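Local coordinates for Ras-related protein Rab-21 (Homo sapiens, PDB 1Z08) that belongs to the Rab branch of the Ras family, has a P-loop-type alpha/beta fold, and here holds phosphoaminophosphonic acid-guanylate ester together with a magnesium ion, at residues A[146-151]-A[157-162]; A[9-14]-A[21-26]; A[55-60]-A[162-167]. The protein carries 1 engineered substitution. All coordinates share one frame; numbering follows the deposited sequence.

Contact 1: residues A[146-151]-A[157-162]. With GNP (phosphoaminophosphonic acid-guanylate ester), chain F.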
loop_
_atom_site.group_PDB
_atom_site.type_symbol
_atom_site.label_atom_id
_atom_site.label_comp_id
_atom_site.label_asym_id
_atom_site.label_seq_id
_atom_site.Cartn_x
_atom_site.Cartn_y
_atom_site.Cartn_z
ATOM N N TYR A 146 5.805 -6.544 -0.406
ATOM C CA TYR A 146 4.909 -7.133 -1.400
ATOM C C TYR A 146 5.251 -6.614 -2.793
ATOM O O TYR A 146 5.624 -5.448 -2.954
ATOM C CB TYR A 146 3.451 -6.772 -1.103
ATOM C CG TYR A 146 2.944 -7.152 0.273
ATOM C CD1 TYR A 146 3.150 -6.312 1.366
ATOM C CD2 TYR A 146 2.239 -8.338 0.475
ATOM C CE1 TYR A 146 2.677 -6.648 2.631
ATOM C CE2 TYR A 146 1.753 -8.684 1.744
ATOM C CZ TYR A 146 1.983 -7.830 2.812
ATOM O OH TYR A 146 1.518 -8.143 4.071
ATOM N N HIS A 147 5.106 -7.482 -3.791
ATOM C CA HIS A 147 5.267 -7.095 -5.196
ATOM C C HIS A 147 3.897 -7.030 -5.868
ATOM O O HIS A 147 3.104 -7.962 -5.747
ATOM C CB HIS A 147 6.138 -8.107 -5.946
ATOM C CG HIS A 147 7.553 -8.185 -5.458
ATOM N ND1 HIS A 147 8.455 -7.157 -5.619
ATOM C CD2 HIS A 147 8.228 -9.185 -4.844
ATOM C CE1 HIS A 147 9.622 -7.513 -5.111
ATOM N NE2 HIS A 147 9.511 -8.738 -4.634
ATOM N N THR A 148 3.623 -5.937 -6.580
ATOM C CA THR A 148 2.346 -5.783 -7.285
ATOM C C THR A 148 2.495 -5.247 -8.705
ATOM O O THR A 148 3.492 -4.611 -9.041
ATOM C CB THR A 148 1.381 -4.820 -6.550
ATOM O OG1 THR A 148 1.987 -3.523 -6.446
ATOM C CG2 THR A 148 1.004 -5.344 -5.163
ATOM N N SER A 149 1.482 -5.523 -9.523
ATOM C CA SER A 149 1.251 -4.819 -10.778
ATOM C C SER A 149 -0.237 -4.510 -10.878
ATOM O O SER A 149 -1.059 -5.415 -11.048
ATOM C CB SER A 149 1.690 -5.656 -11.987
ATOM O OG SER A 149 1.312 -5.023 -13.204
ATOM N N ALA A 150 -0.580 -3.230 -10.761
ATOM C CA ALA A 150 -1.952 -2.782 -10.965
ATOM C C ALA A 150 -2.380 -2.992 -12.420
ATOM O O ALA A 150 -3.535 -3.318 -12.688
ATOM C CB ALA A 150 -2.103 -1.320 -10.560
ATOM N N LYS A 151 -1.434 -2.826 -13.345
ATOM C CA LYS A 151 -1.693 -2.982 -14.780
ATOM C C LYS A 151 -2.069 -4.419 -15.164
ATOM O O LYS A 151 -2.996 -4.627 -15.951
ATOM C CB LYS A 151 -0.493 -2.491 -15.606
ATOM C CG LYS A 151 -0.706 -2.546 -17.121
ATOM C CD LYS A 151 0.273 -1.656 -17.870
ATOM C CE LYS A 151 -0.076 -1.608 -19.348
ATOM N NZ LYS A 151 0.509 -0.416 -20.026
ATOM N N GLU A 157 -4.778 -8.803 -4.753
ATOM C CA GLU A 157 -5.660 -9.617 -3.922
ATOM C C GLU A 157 -4.896 -10.128 -2.708
ATOM O O GLU A 157 -5.380 -10.046 -1.581
ATOM C CB GLU A 157 -6.220 -10.797 -4.724
ATOM C CG GLU A 157 -7.138 -10.403 -5.879
ATOM C CD GLU A 157 -8.420 -9.720 -5.424
ATOM O OE1 GLU A 157 -8.984 -10.114 -4.378
ATOM O OE2 GLU A 157 -8.868 -8.788 -6.122
ATOM N N GLU A 158 -3.691 -10.632 -2.967
ATOM C CA GLU A 158 -2.797 -11.174 -1.950
ATOM C C GLU A 158 -2.370 -10.116 -0.925
ATOM O O GLU A 158 -2.328 -10.395 0.275
ATOM C CB GLU A 158 -1.567 -11.800 -2.620
ATOM C CG GLU A 158 -1.867 -13.016 -3.519
ATOM C CD GLU A 158 -2.178 -12.670 -4.981
ATOM O OE1 GLU A 158 -2.732 -11.586 -5.269
ATOM O OE2 GLU A 158 -1.868 -13.510 -5.854
ATOM N N LEU A 159 -2.063 -8.909 -1.404
ATOM C CA LEU A 159 -1.668 -7.790 -0.537
ATOM C C LEU A 159 -2.750 -7.439 0.484
ATOM O O LEU A 159 -2.485 -7.391 1.688
ATOM C CB LEU A 159 -1.309 -6.548 -1.371
ATOM C CG LEU A 159 -1.244 -5.175 -0.680
ATOM C CD1 LEU A 159 -0.113 -5.084 0.338
ATOM C CD2 LEU A 159 -1.136 -4.056 -1.710
ATOM N N PHE A 160 -3.964 -7.188 -0.001
ATOM C CA PHE A 160 -5.059 -6.782 0.877
ATOM C C PHE A 160 -5.515 -7.913 1.792
ATOM O O PHE A 160 -5.846 -7.671 2.953
ATOM C CB PHE A 160 -6.223 -6.202 0.075
ATOM C CG PHE A 160 -5.983 -4.795 -0.405
ATOM C CD1 PHE A 160 -6.172 -3.711 0.454
ATOM C CD2 PHE A 160 -5.561 -4.551 -1.708
ATOM C CE1 PHE A 160 -5.948 -2.410 0.018
ATOM C CE2 PHE A 160 -5.336 -3.249 -2.155
ATOM C CZ PHE A 160 -5.529 -2.176 -1.291
ATOM N N LEU A 161 -5.520 -9.139 1.272
ATOM C CA LEU A 161 -5.866 -10.313 2.077
ATOM C C LEU A 161 -4.876 -10.504 3.224
ATOM O O LEU A 161 -5.281 -10.714 4.368
ATOM C CB LEU A 161 -5.942 -11.583 1.213
ATOM C CG LEU A 161 -6.202 -12.923 1.924
ATOM C CD1 LEU A 161 -7.587 -12.962 2.557
ATOM C CD2 LEU A 161 -6.022 -14.100 0.971
ATOM N N ASP A 162 -3.583 -10.416 2.914
ATOM C CA ASP A 162 -2.539 -10.584 3.920
ATOM C C ASP A 162 -2.564 -9.460 4.954
ATOM O O ASP A 162 -2.404 -9.714 6.147
ATOM C CB ASP A 162 -1.153 -10.683 3.276
ATOM C CG ASP A 162 -0.119 -11.289 4.211
ATOM O OD1 ASP A 162 0.902 -10.624 4.488
ATOM O OD2 ASP A 162 -0.337 -12.427 4.679
HETATM P PG GNP F . -1.001 10.610 -7.527
HETATM O O1G GNP F . -0.480 11.851 -8.214
HETATM O O2G GNP F . -2.498 10.448 -7.564
HETATM O O3G GNP F . -0.393 10.677 -6.154
HETATM N N3B GNP F . -0.384 9.321 -8.265
HETATM P PB GNP F . -0.740 7.779 -8.032
HETATM O O1B GNP F . 0.201 7.157 -7.077
HETATM O O2B GNP F . -2.180 7.662 -7.701
HETATM O O3A GNP F . -0.481 7.036 -9.354
HETATM P PA GNP F . -1.489 6.580 -10.426
HETATM O O1A GNP F . -2.237 5.402 -9.940
HETATM O O2A GNP F . -2.292 7.706 -10.965
HETATM O "O5'" GNP F . -0.581 6.052 -11.597
HETATM C "C5'" GNP F . 0.481 6.861 -12.102
HETATM C "C4'" GNP F . 1.000 6.277 -13.404
HETATM O "O4'" GNP F . 1.581 4.970 -13.161
HETATM C "C3'" GNP F . -0.051 6.078 -14.490
HETATM O "O3'" GNP F . 0.546 6.372 -15.739
HETATM C "C2'" GNP F . -0.416 4.602 -14.332
HETATM O "O2'" GNP F . -0.952 4.003 -15.496
HETATM C "C1'" GNP F . 0.948 4.010 -13.987
HETATM N N9 GNP F . 0.867 2.735 -13.281
HETATM C C8 GNP F . 0.230 2.473 -12.089
HETATM N N7 GNP F . 0.326 1.228 -11.712
HETATM C C5 GNP F . 1.077 0.624 -12.718
HETATM C C6 GNP F . 1.511 -0.720 -12.869
HETATM O O6 GNP F . 1.315 -1.679 -12.112
HETATM N N1 GNP F . 2.260 -0.912 -14.035
HETATM C C2 GNP F . 2.543 0.078 -14.949
HETATM N N2 GNP F . 3.271 -0.281 -16.016
HETATM N N3 GNP F . 2.145 1.336 -14.819
HETATM C C4 GNP F . 1.415 1.541 -13.690
#

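Contact 2: residues A[9-14]-A[21-26]. With GNP (phosphoaminophosphonic acid-guanylate ester), chain F.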
loop_
_atom_site.group_PDB
_atom_site.type_symbol
_atom_site.label_atom_id
_atom_site.label_comp_id
_atom_site.label_asym_id
_atom_site.label_seq_id
_atom_site.Cartn_x
_atom_site.Cartn_y
_atom_site.Cartn_z
ATOM N N VAL A 9 -7.241 1.672 6.296
ATOM C CA VAL A 9 -5.983 1.471 5.583
ATOM C C VAL A 9 -5.683 2.709 4.735
ATOM O O VAL A 9 -6.561 3.219 4.038
ATOM C CB VAL A 9 -6.041 0.182 4.706
ATOM C CG1 VAL A 9 -4.822 0.060 3.814
ATOM C CG2 VAL A 9 -6.177 -1.059 5.590
ATOM N N VAL A 10 -4.447 3.200 4.816
ATOM C CA VAL A 10 -4.031 4.375 4.054
ATOM C C VAL A 10 -2.928 4.006 3.057
ATOM O O VAL A 10 -2.008 3.261 3.389
ATOM C CB VAL A 10 -3.588 5.544 4.996
ATOM C CG1 VAL A 10 -2.401 5.145 5.873
ATOM C CG2 VAL A 10 -3.283 6.810 4.209
ATOM N N LEU A 11 -3.051 4.509 1.833
ATOM C CA LEU A 11 -1.995 4.366 0.834
ATOM C C LEU A 11 -1.155 5.637 0.787
ATOM O O LEU A 11 -1.684 6.752 0.713
ATOM C CB LEU A 11 -2.573 4.036 -0.548
ATOM C CG LEU A 11 -2.913 2.561 -0.800
ATOM C CD1 LEU A 11 -4.290 2.198 -0.251
ATOM C CD2 LEU A 11 -2.833 2.236 -2.280
ATOM N N LEU A 12 0.160 5.461 0.856
ATOM C CA LEU A 12 1.089 6.581 0.810
ATOM C C LEU A 12 2.169 6.311 -0.227
ATOM O O LEU A 12 2.475 5.155 -0.525
ATOM C CB LEU A 12 1.704 6.829 2.194
ATOM C CG LEU A 12 0.711 7.151 3.323
ATOM C CD1 LEU A 12 1.298 6.865 4.697
ATOM C CD2 LEU A 12 0.204 8.588 3.231
ATOM N N GLY A 13 2.727 7.380 -0.789
ATOM C CA GLY A 13 3.797 7.262 -1.775
ATOM C C GLY A 13 3.822 8.404 -2.773
ATOM O O GLY A 13 2.857 9.159 -2.892
ATOM N N GLU A 14 4.928 8.508 -3.503
ATOM C CA GLU A 14 5.154 9.586 -4.474
ATOM C C GLU A 14 4.162 9.583 -5.638
ATOM O O GLU A 14 3.420 8.617 -5.835
ATOM C CB GLU A 14 6.592 9.525 -5.000
ATOM C CG GLU A 14 7.655 9.719 -3.927
ATOM C CD GLU A 14 7.612 11.104 -3.301
ATOM O OE1 GLU A 14 7.965 12.087 -3.992
ATOM O OE2 GLU A 14 7.237 11.209 -2.114
ATOM N N SER A 21 -4.168 3.509 -8.840
ATOM C CA SER A 21 -4.241 2.327 -9.697
ATOM C C SER A 21 -4.416 1.034 -8.897
ATOM O O SER A 21 -5.146 0.136 -9.321
ATOM C CB SER A 21 -3.021 2.232 -10.617
ATOM O OG SER A 21 -3.012 3.300 -11.554
ATOM N N LEU A 22 -3.752 0.940 -7.746
ATOM C CA LEU A 22 -3.909 -0.230 -6.879
ATOM C C LEU A 22 -5.341 -0.333 -6.358
ATOM O O LEU A 22 -5.947 -1.402 -6.416
ATOM C CB LEU A 22 -2.907 -0.209 -5.716
ATOM C CG LEU A 22 -1.443 -0.526 -6.062
ATOM C CD1 LEU A 22 -0.529 -0.189 -4.897
ATOM C CD2 LEU A 22 -1.257 -1.977 -6.476
ATOM N N VAL A 23 -5.877 0.786 -5.873
ATOM C CA VAL A 23 -7.226 0.820 -5.308
ATOM C C VAL A 23 -8.283 0.580 -6.394
ATOM O O VAL A 23 -9.191 -0.237 -6.215
ATOM C CB VAL A 23 -7.511 2.152 -4.569
ATOM C CG1 VAL A 23 -8.892 2.117 -3.910
ATOM C CG2 VAL A 23 -6.440 2.434 -3.520
ATOM N N LEU A 24 -8.150 1.277 -7.522
ATOM C CA LEU A 24 -9.096 1.131 -8.629
ATOM C C LEU A 24 -9.159 -0.309 -9.141
ATOM O O LEU A 24 -10.249 -0.844 -9.354
ATOM C CB LEU A 24 -8.776 2.107 -9.768
ATOM C CG LEU A 24 -9.652 2.073 -11.031
ATOM C CD1 LEU A 24 -11.093 2.494 -10.747
ATOM C CD2 LEU A 24 -9.043 2.948 -12.119
ATOM N N ARG A 25 -7.997 -0.935 -9.322
ATOM C CA ARG A 25 -7.944 -2.332 -9.750
ATOM C C ARG A 25 -8.615 -3.251 -8.726
ATOM O O ARG A 25 -9.386 -4.131 -9.096
ATOM C CB ARG A 25 -6.501 -2.782 -10.016
ATOM C CG ARG A 25 -6.348 -4.264 -10.374
ATOM C CD ARG A 25 -7.015 -4.607 -11.704
ATOM N NE ARG A 25 -6.160 -4.299 -12.847
ATOM C CZ ARG A 25 -6.553 -4.358 -14.117
ATOM N NH1 ARG A 25 -7.800 -4.708 -14.421
ATOM N NH2 ARG A 25 -5.699 -4.064 -15.088
ATOM N N TYR A 26 -8.327 -3.030 -7.446
ATOM C CA TYR A 26 -8.883 -3.860 -6.371
ATOM C C TYR A 26 -10.401 -3.690 -6.211
ATOM O O TYR A 26 -11.119 -4.668 -5.982
ATOM C CB TYR A 26 -8.168 -3.561 -5.049
ATOM C CG TYR A 26 -8.489 -4.517 -3.913
ATOM C CD1 TYR A 26 -8.337 -5.897 -4.063
ATOM C CD2 TYR A 26 -8.921 -4.035 -2.677
ATOM C CE1 TYR A 26 -8.626 -6.773 -3.015
ATOM C CE2 TYR A 26 -9.207 -4.900 -1.625
ATOM C CZ TYR A 26 -9.060 -6.266 -1.799
ATOM O OH TYR A 26 -9.342 -7.119 -0.752
HETATM P PG GNP F . -1.001 10.610 -7.527
HETATM O O1G GNP F . -0.480 11.851 -8.214
HETATM O O2G GNP F . -2.498 10.448 -7.564
HETATM O O3G GNP F . -0.393 10.677 -6.154
HETATM N N3B GNP F . -0.384 9.321 -8.265
HETATM P PB GNP F . -0.740 7.779 -8.032
HETATM O O1B GNP F . 0.201 7.157 -7.077
HETATM O O2B GNP F . -2.180 7.662 -7.701
HETATM O O3A GNP F . -0.481 7.036 -9.354
HETATM P PA GNP F . -1.489 6.580 -10.426
HETATM O O1A GNP F . -2.237 5.402 -9.940
HETATM O O2A GNP F . -2.292 7.706 -10.965
HETATM O "O5'" GNP F . -0.581 6.052 -11.597
HETATM C "C5'" GNP F . 0.481 6.861 -12.102
HETATM C "C4'" GNP F . 1.000 6.277 -13.404
HETATM O "O4'" GNP F . 1.581 4.970 -13.161
HETATM C "C3'" GNP F . -0.051 6.078 -14.490
HETATM O "O3'" GNP F . 0.546 6.372 -15.739
HETATM C "C2'" GNP F . -0.416 4.602 -14.332
HETATM O "O2'" GNP F . -0.952 4.003 -15.496
HETATM C "C1'" GNP F . 0.948 4.010 -13.987
HETATM N N9 GNP F . 0.867 2.735 -13.281
HETATM C C8 GNP F . 0.230 2.473 -12.089
HETATM N N7 GNP F . 0.326 1.228 -11.712
HETATM C C5 GNP F . 1.077 0.624 -12.718
HETATM C C6 GNP F . 1.511 -0.720 -12.869
HETATM O O6 GNP F . 1.315 -1.679 -12.112
HETATM N N1 GNP F . 2.260 -0.912 -14.035
HETATM C C2 GNP F . 2.543 0.078 -14.949
HETATM N N2 GNP F . 3.271 -0.281 -16.016
HETATM N N3 GNP F . 2.145 1.336 -14.819
HETATM C C4 GNP F . 1.415 1.541 -13.690
#

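Contact 3: residues A[55-60]-A[162-167]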
loop_
_atom_site.group_PDB
_atom_site.type_symbol
_atom_site.label_atom_id
_atom_site.label_comp_id
_atom_site.label_asym_id
_atom_site.label_seq_id
_atom_site.Cartn_x
_atom_site.Cartn_y
_atom_site.Cartn_z
ATOM N N VAL A 55 -14.951 -8.657 7.110
ATOM C CA VAL A 55 -13.983 -7.573 7.249
ATOM C C VAL A 55 -14.396 -6.405 6.357
ATOM O O VAL A 55 -14.553 -6.568 5.145
ATOM C CB VAL A 55 -12.548 -8.045 6.890
ATOM C CG1 VAL A 55 -11.553 -6.892 6.973
ATOM C CG2 VAL A 55 -12.111 -9.187 7.799
ATOM N N ASN A 56 -14.588 -5.235 6.967
ATOM C CA ASN A 56 -14.885 -4.011 6.226
ATOM C C ASN A 56 -13.664 -3.102 6.192
ATOM O O ASN A 56 -13.153 -2.704 7.236
ATOM C CB ASN A 56 -16.075 -3.266 6.844
ATOM C CG ASN A 56 -17.320 -4.129 6.956
ATOM O OD1 ASN A 56 -17.420 -5.192 6.339
ATOM N ND2 ASN A 56 -18.281 -3.665 7.743
ATOM N N LEU A 57 -13.195 -2.790 4.987
ATOM C CA LEU A 57 -12.023 -1.940 4.808
ATOM C C LEU A 57 -12.394 -0.536 4.363
ATOM O O LEU A 57 -13.153 -0.360 3.412
ATOM C CB LEU A 57 -11.060 -2.562 3.789
ATOM C CG LEU A 57 -9.681 -3.062 4.227
ATOM C CD1 LEU A 57 -9.718 -3.837 5.541
ATOM C CD2 LEU A 57 -9.068 -3.897 3.109
ATOM N N ALA A 58 -11.864 0.453 5.074
ATOM C CA ALA A 58 -11.908 1.840 4.638
ATOM C C ALA A 58 -10.553 2.139 4.013
ATOM O O ALA A 58 -9.564 2.341 4.722
ATOM C CB ALA A 58 -12.181 2.768 5.811
ATOM N N ILE A 59 -10.516 2.138 2.685
ATOM C CA ILE A 59 -9.267 2.283 1.945
ATOM C C ILE A 59 -9.084 3.735 1.520
ATOM O O ILE A 59 -9.790 4.228 0.635
ATOM C CB ILE A 59 -9.215 1.344 0.709
ATOM C CG1 ILE A 59 -9.384 -0.123 1.137
ATOM C CG2 ILE A 59 -7.907 1.546 -0.071
ATOM C CD1 ILE A 59 -9.586 -1.093 -0.018
ATOM N N TRP A 60 -8.128 4.403 2.161
ATOM C CA TRP A 60 -7.843 5.810 1.909
ATOM C C TRP A 60 -6.769 5.999 0.849
ATOM O O TRP A 60 -5.701 5.389 0.926
ATOM C CB TRP A 60 -7.406 6.505 3.198
ATOM C CG TRP A 60 -8.538 6.850 4.098
ATOM C CD1 TRP A 60 -9.184 6.011 4.960
ATOM C CD2 TRP A 60 -9.168 8.128 4.228
ATOM N NE1 TRP A 60 -10.182 6.690 5.619
ATOM C CE2 TRP A 60 -10.193 7.992 5.191
ATOM C CE3 TRP A 60 -8.971 9.376 3.620
ATOM C CZ2 TRP A 60 -11.019 9.060 5.566
ATOM C CZ3 TRP A 60 -9.790 10.439 3.994
ATOM C CH2 TRP A 60 -10.804 10.272 4.957
ATOM N N ASP A 162 -3.583 -10.416 2.914
ATOM C CA ASP A 162 -2.539 -10.584 3.920
ATOM C C ASP A 162 -2.564 -9.460 4.954
ATOM O O ASP A 162 -2.404 -9.714 6.147
ATOM C CB ASP A 162 -1.153 -10.683 3.276
ATOM C CG ASP A 162 -0.119 -11.289 4.211
ATOM O OD1 ASP A 162 0.902 -10.624 4.488
ATOM O OD2 ASP A 162 -0.337 -12.427 4.679
ATOM N N LEU A 163 -2.775 -8.227 4.495
ATOM C CA LEU A 163 -2.865 -7.078 5.398
ATOM C C LEU A 163 -4.015 -7.252 6.389
ATOM O O LEU A 163 -3.852 -6.992 7.579
ATOM C CB LEU A 163 -2.987 -5.758 4.618
ATOM C CG LEU A 163 -3.121 -4.425 5.374
ATOM C CD1 LEU A 163 -2.003 -4.179 6.374
ATOM C CD2 LEU A 163 -3.193 -3.277 4.392
ATOM N N CYS A 164 -5.158 -7.714 5.886
ATOM C CA CYS A 164 -6.332 -7.996 6.716
ATOM C C CYS A 164 -6.052 -9.074 7.764
ATOM O O CYS A 164 -6.442 -8.928 8.923
ATOM C CB CYS A 164 -7.521 -8.401 5.843
ATOM S SG CYS A 164 -8.275 -7.036 4.940
ATOM N N LYS A 165 -5.376 -10.147 7.349
ATOM C CA LYS A 165 -4.988 -11.228 8.258
ATOM C C LYS A 165 -4.096 -10.711 9.379
ATOM O O LYS A 165 -4.283 -11.065 10.541
ATOM C CB LYS A 165 -4.256 -12.341 7.506
ATOM C CG LYS A 165 -5.133 -13.207 6.628
ATOM C CD LYS A 165 -4.288 -14.298 5.986
ATOM C CE LYS A 165 -5.043 -15.032 4.897
ATOM N NZ LYS A 165 -4.148 -16.001 4.206
ATOM N N ARG A 166 -3.126 -9.875 9.017
ATOM C CA ARG A 166 -2.196 -9.298 9.983
ATOM C C ARG A 166 -2.880 -8.305 10.928
ATOM O O ARG A 166 -2.524 -8.223 12.106
ATOM C CB ARG A 166 -1.024 -8.628 9.265
ATOM C CG ARG A 166 -0.096 -9.579 8.510
ATOM C CD ARG A 166 0.814 -8.815 7.548
ATOM N NE ARG A 166 1.645 -7.835 8.248
ATOM C CZ ARG A 166 2.115 -6.712 7.710
ATOM N NH1 ARG A 166 1.832 -6.396 6.451
ATOM N NH2 ARG A 166 2.856 -5.891 8.442
ATOM N N MET A 167 -3.858 -7.557 10.415
ATOM C CA MET A 167 -4.625 -6.619 11.248
ATOM C C MET A 167 -5.583 -7.332 12.211
ATOM O O MET A 167 -5.844 -6.840 13.313
ATOM C CB MET A 167 -5.375 -5.597 10.390
ATOM C CG MET A 167 -4.460 -4.590 9.693
ATOM S SD MET A 167 -5.315 -3.337 8.711
ATOM C CE MET A 167 -6.264 -4.343 7.570
#

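Contact 1: residues A[146-151]-A[157-162]
Leu-159 and Asp-162, one helical turn apart, are the residues of helix segment 157-162 that reach Tyr-146 on strand 146-148. The short axes of strand and helix approach to 9.0 Å and run roughly antiparallel. Strand 144-148 is the outermost at its end of the sheet within this chain, and helix 156-168 packs against it. The CB of Leu-159 does not point straight at the strand, but CD1 swings in over one face of the phenol and stands 3.7 Å from the centroid of the Tyr-146 ring, 16° off the ring normal, a CH-pi contact. Leu-159 CD1 sits above the face, displaced toward Tyr-146 CD1. The other methyl, CD2 of Leu-159, turns to Thr-148, whose CG2 it meets more loosely at 4.3 Å; OG1 of Thr-148 is hydrogen-bonded to Asn-119. Phe-160 faces away from the strand and stacks on Tyr-26 of helix 19-28.

At Asp-162 the chemistry becomes polar. With CG set anti to the backbone N (chi1 -162°), OD1 comes to the rim of the phenol, near its plane. Tyr-146 OH donates to Asp-162 OD1 at 2.6 Å, and OD1 accepts with its anti lone pair, the one away from OD2; ring and carboxylate planes are 64° apart. In the first segment, Ser-149, Ala-150 and Lys-151 match the SAK guanine-binding motif of the Ras family, which fits their place at GNP O6: the bond from Lys-151 N to GNP O6 is 3.2 Å long and nearly straight, while that from Ala-150 N to GNP O6 (2.8 Å) is weak because it is bent.

A methyl over the face thus holds the ring, while the hydroxyl is gripped by Asp-162 OD1 and also by Arg-166 NH1; the short bond and the nearby guanidinium would probably polarise the phenol O-H.

Contact 2: residues A[9-14]-A[21-26]
Leu-11 and Val-23 form the main apolar contact between strand 9-12 and helix 21-26. Both side chains leave their backbones toward the other segment, and the two CA atoms lie 8.8 Å apart, a spacing that side chains alone can span. Val-23 CG2 sits against both branches of the leucine, 3.8 Å from Leu-11 CD2 and 3.9 Å from Leu-11 CD1, so a single methyl rests against the fork of the isobutyl group. This follows from the valine torsion: CG1 is anti to the backbone N (chi1 -176°), which leaves CG2 anti to the carbonyl carbon and directed at the sheet. Leu-22 adds a looser touch through its CB, 4.2 Å from Leu-11 CD2. Ile-59 of neighbouring strand 54-61 packs on both Leu-11 and Val-23, continuing the same apolar layer.

The polar interactions belong to the ligand rather than to the interface. Ser-21 grips one phosphate oxygen twice, from N to GNP O1A at 2.9 Å with an N-H...O angle of 148°, and from OG to GNP O1A at 2.8 Å. Because OG stands beside the backbone N (chi1 -66°), hydroxyl and amide can converge on the same atom. In segment 9-14, the carbonyl O of Gly-13 receives a hydrogen bond from Lys-19 NZ, and that amine also bonds to GNP.

Backbone pairing anchors the strand itself, with Val-9 bonded to Ala-58 and Trp-60, and Val-10 to Gly-81 and Ile-83. A central strand, a loop with Gly-13 and Gly-18, then Lys-19 and Thr-20 at the start of the helix, with the amide of Ser-21 on a phosphate oxygen, are together consistent with the P-loop (Walker A) of the Ras family.

Contact 3: residues A[55-60]-A[162-167]
Cys-164 SG is the hub of the contact between strand 55-60 and helix 162-167. Leu-57 reaches it with both methyls, CD1 at 3.6 Å from Cys-164 SG and CD2 at 3.7 Å from the same sulfur, so the sulfur is touched by both methyls almost equally. Val-55 flanks it through CG1, 3.9 Å from Cys-164 SG. One turn along the helix, Met-167 crosses Leu-57 at a slant and brings CE to 4.0 Å from Leu-57 CD1; the bend at the end of its chain (chi3 -57°) carries the methyl there. Every one of these contacts is apolar.

The backbones that set these positions are far apart: the axes of the two short segments approach only to 10.6 Å and cross at 110°, so the gap is bridged by side chains alone. Leu-57 has an unusual chi1 of -113°, away from the staggered values, in the conformation that places both methyls on the sulfur.

In the next shell, Phe-7 of strand 5-12 touches Val-55, Leu-57 and Met-167, while Leu-48 and Ile-50 also touch Cys-164. Further out, backbone bonds hold the strand between 42-49 and 5-12. Here the C-terminal helix 156-168 covers one face of the mixed central sheet, as in the layered alpha/beta fold of the Ras family.

How the contacts relate
Contacts 2 and 3 are buried and apolar, whereas contact 1 is only partly buried and adds a phenol-carboxylate bond toward its more accessible end. All three press a helix on the same sheet: contacts 1 and 3 use successive parts of helix 156-168 and overlap at Asp-162, which acts only in contact 1, while contact 2 uses helix 19-28. Strands 5-12 and 54-61, neighbours in the sheet, join contacts 2 and 3 through backbone bonds. Contacts 1 and 2 adjoin where Arg-25 NE bonds to Ala-150 O, and both approach the ligand, one at the guanine O6 and the other at a phosphate oxygen. Contact 3 has no part in that pocket.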